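Local coordinates for probable chaperone (Pseudomonas aeruginosa, PDB 4JMF), which probably acts as a type III secretion chaperone of the CesT family, binding an effector protein before its export, at residues B[70-75]-B[89-94]. Residues are numbered along the deposited sequence; the frame is centred on the assembly and turned at random.
Sequences DPCKPI and NRQPLQ
Asn89 reaches across to Cys72 with its side-chain amide: ND2 donates to the carbonyl O of Cys72 at 2.8 Å, with the acceptor near the plane of the amide and an N-H...O angle of 160°. A chi1 of 61° sets CG between the backbone N and the carbonyl carbon, turning the amide to the loop while CB packs against CA of Pro74, 4.0 Å away. Since a carbonyl O can only accept, the NH2 must face Cys72, which leaves OD1 for Gln104 NE2 of helix 98-114. At Arg90 the side chain points away, and the backbone makes the link instead: water 1 accepts from Arg90 N and donates to Pro71 O, each at 3.0 Å, probably in place of a strand partner, since 75-78 starts only at Ile75. Gln91, bent at chi2 (-80°), folds its amide back along its own strand, and NE2 donates to Arg90 O at 3.0 Å. This bond and that from Gln100 to OE1 fix the amide's rotation. SG of Cys72 packs over the face of this amide, 3.4 Å from CD of Gln91, while NE2 comes within 3.9 Å of CB of Pro71. The loop has its own brace, a type I turn from Asp70 to Lys73 with an Asx turn in which Cys72 N donates to Asp70 OD1; His103 of helix 98-114 holds the other carboxylate oxygen. The turn delivers the chain to edge strand 75-78, the antiparallel neighbour of 85-92, where Ile75 and Trp88 take up backbone pairing. Lys73 points away from the strand, and its NZ forms a salt bridge outside this contact, with an acidic side chain of another protein's chain. One side-chain amide and a water thus make the polar links across, satisfying buried polar groups and tying the loop to the sheet beside the bound partner.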
loop_
_atom_site.group_PDB
_atom_site.type_symbol
_atom_site.label_atom_id
_atom_site.label_comp_id
_atom_site.label_asym_id
_atom_site.label_seq_id
_atom_site.Cartn_x
_atom_site.Cartn_y
_atom_site.Cartn_z
ATOM N N ASP B 70 -3.777 3.897 8.324
ATOM C CA ASP B 70 -2.433 3.322 8.501
ATOM C C ASP B 70 -1.922 2.748 7.189
ATOM O O ASP B 70 -2.418 1.717 6.733
ATOM C CB ASP B 70 -2.477 2.203 9.555
ATOM C CG ASP B 70 -1.091 1.741 9.984
ATOM O OD1 ASP B 70 -0.118 1.911 9.208
ATOM O OD2 ASP B 70 -0.971 1.203 11.111
ATOM N N PRO B 71 -0.909 3.392 6.587
ATOM C CA PRO B 71 -0.348 2.925 5.308
ATOM C C PRO B 71 0.254 1.515 5.356
ATOM O O PRO B 71 0.442 0.912 4.284
ATOM C CB PRO B 71 0.761 3.949 5.012
ATOM C CG PRO B 71 0.366 5.173 5.804
ATOM C CD PRO B 71 -0.248 4.622 7.062
ATOM N N CYS B 72 0.539 0.987 6.549
ATOM C CA CYS B 72 1.083 -0.368 6.644
ATOM C C CYS B 72 -0.001 -1.440 6.683
ATOM O O CYS B 72 0.310 -2.634 6.805
ATOM C CB CYS B 72 1.986 -0.509 7.873
ATOM S SG CYS B 72 3.493 0.492 7.774
ATOM N N LYS B 73 -1.267 -1.031 6.617
ATOM C CA LYS B 73 -2.353 -2.027 6.559
ATOM C C LYS B 73 -2.097 -2.835 5.299
ATOM O O LYS B 73 -1.918 -2.260 4.220
ATOM C CB LYS B 73 -3.725 -1.369 6.471
ATOM C CG LYS B 73 -4.860 -2.383 6.291
ATOM C CD LYS B 73 -6.178 -1.692 6.008
ATOM C CE LYS B 73 -7.302 -2.728 5.869
ATOM N NZ LYS B 73 -8.628 -2.089 5.630
ATOM N N PRO B 74 -2.013 -4.164 5.433
ATOM C CA PRO B 74 -1.592 -4.942 4.264
ATOM C C PRO B 74 -2.710 -5.153 3.248
ATOM O O PRO B 74 -3.894 -4.931 3.526
ATOM C CB PRO B 74 -1.162 -6.285 4.868
ATOM C CG PRO B 74 -1.948 -6.386 6.133
ATOM C CD PRO B 74 -2.192 -4.998 6.633
ATOM N N ILE B 75 -2.302 -5.594 2.064
ATOM C CA ILE B 75 -3.188 -5.768 0.933
ATOM C C ILE B 75 -3.185 -7.262 0.621
ATOM O O ILE B 75 -2.161 -7.917 0.801
ATOM C CB ILE B 75 -2.614 -5.009 -0.277
ATOM C CG1 ILE B 75 -2.377 -3.547 0.082
ATOM C CG2 ILE B 75 -3.503 -5.146 -1.512
ATOM C CD1 ILE B 75 -3.581 -2.876 0.607
ATOM N N ASN B 89 2.607 -5.701 2.467
ATOM C CA ASN B 89 2.622 -4.247 2.588
ATOM C C ASN B 89 3.977 -3.706 2.158
ATOM O O ASN B 89 4.886 -4.486 1.857
ATOM C CB ASN B 89 2.177 -3.774 3.978
ATOM C CG ASN B 89 3.068 -4.288 5.096
ATOM O OD1 ASN B 89 4.201 -4.737 4.867
ATOM N ND2 ASN B 89 2.562 -4.206 6.326
ATOM N N ARG B 90 4.110 -2.388 2.067
ATOM C CA ARG B 90 5.356 -1.809 1.565
ATOM C C ARG B 90 5.587 -0.423 2.137
ATOM O O ARG B 90 4.639 0.353 2.301
ATOM C CB ARG B 90 5.338 -1.731 0.037
ATOM C CG ARG B 90 6.573 -1.042 -0.539
ATOM C CD ARG B 90 6.851 -1.513 -1.945
ATOM N NE ARG B 90 5.704 -1.276 -2.765
ATOM C CZ ARG B 90 5.374 -1.959 -3.854
ATOM N NH1 ARG B 90 6.119 -2.967 -4.330
ATOM N NH2 ARG B 90 4.268 -1.598 -4.461
ATOM N N GLN B 91 6.845 -0.118 2.455
ATOM C CA GLN B 91 7.190 1.196 2.967
ATOM C C GLN B 91 8.456 1.676 2.298
ATOM O O GLN B 91 9.312 0.870 1.947
ATOM C CB GLN B 91 7.375 1.156 4.487
ATOM C CG GLN B 91 6.076 0.956 5.271
ATOM C CD GLN B 91 5.264 2.243 5.413
ATOM O OE1 GLN B 91 5.431 2.999 6.381
ATOM N NE2 GLN B 91 4.378 2.494 4.452
ATOM N N PRO B 92 8.572 2.996 2.101
ATOM C CA PRO B 92 9.808 3.537 1.528
ATOM C C PRO B 92 10.880 3.515 2.601
ATOM O O PRO B 92 10.566 3.808 3.761
ATOM C CB PRO B 92 9.437 4.991 1.200
ATOM C CG PRO B 92 7.944 5.105 1.411
ATOM C CD PRO B 92 7.603 4.057 2.423
ATOM N N LEU B 93 12.110 3.157 2.255
ATOM C CA LEU B 93 13.177 3.111 3.259
ATOM C C LEU B 93 13.376 4.452 3.984
ATOM O O LEU B 93 13.780 4.477 5.146
ATOM C CB LEU B 93 14.487 2.637 2.621
ATOM C CG LEU B 93 14.500 1.215 2.057
ATOM C CD1 LEU B 93 15.830 0.908 1.366
ATOM C CD2 LEU B 93 14.225 0.185 3.147
ATOM N N GLN B 94 13.069 5.561 3.310
ATOM C CA GLN B 94 13.197 6.906 3.900
ATOM C C GLN B 94 12.347 7.122 5.146
ATOM O O GLN B 94 12.626 8.025 5.931
ATOM C CB GLN B 94 12.803 7.980 2.883
ATOM C CG GLN B 94 13.854 8.293 1.839
ATOM C CD GLN B 94 14.369 7.048 1.142
ATOM O OE1 GLN B 94 13.597 6.295 0.516
ATOM N NE2 GLN B 94 15.678 6.803 1.266
HETATM O O HOH W 1 1.516 -0.971 2.250
#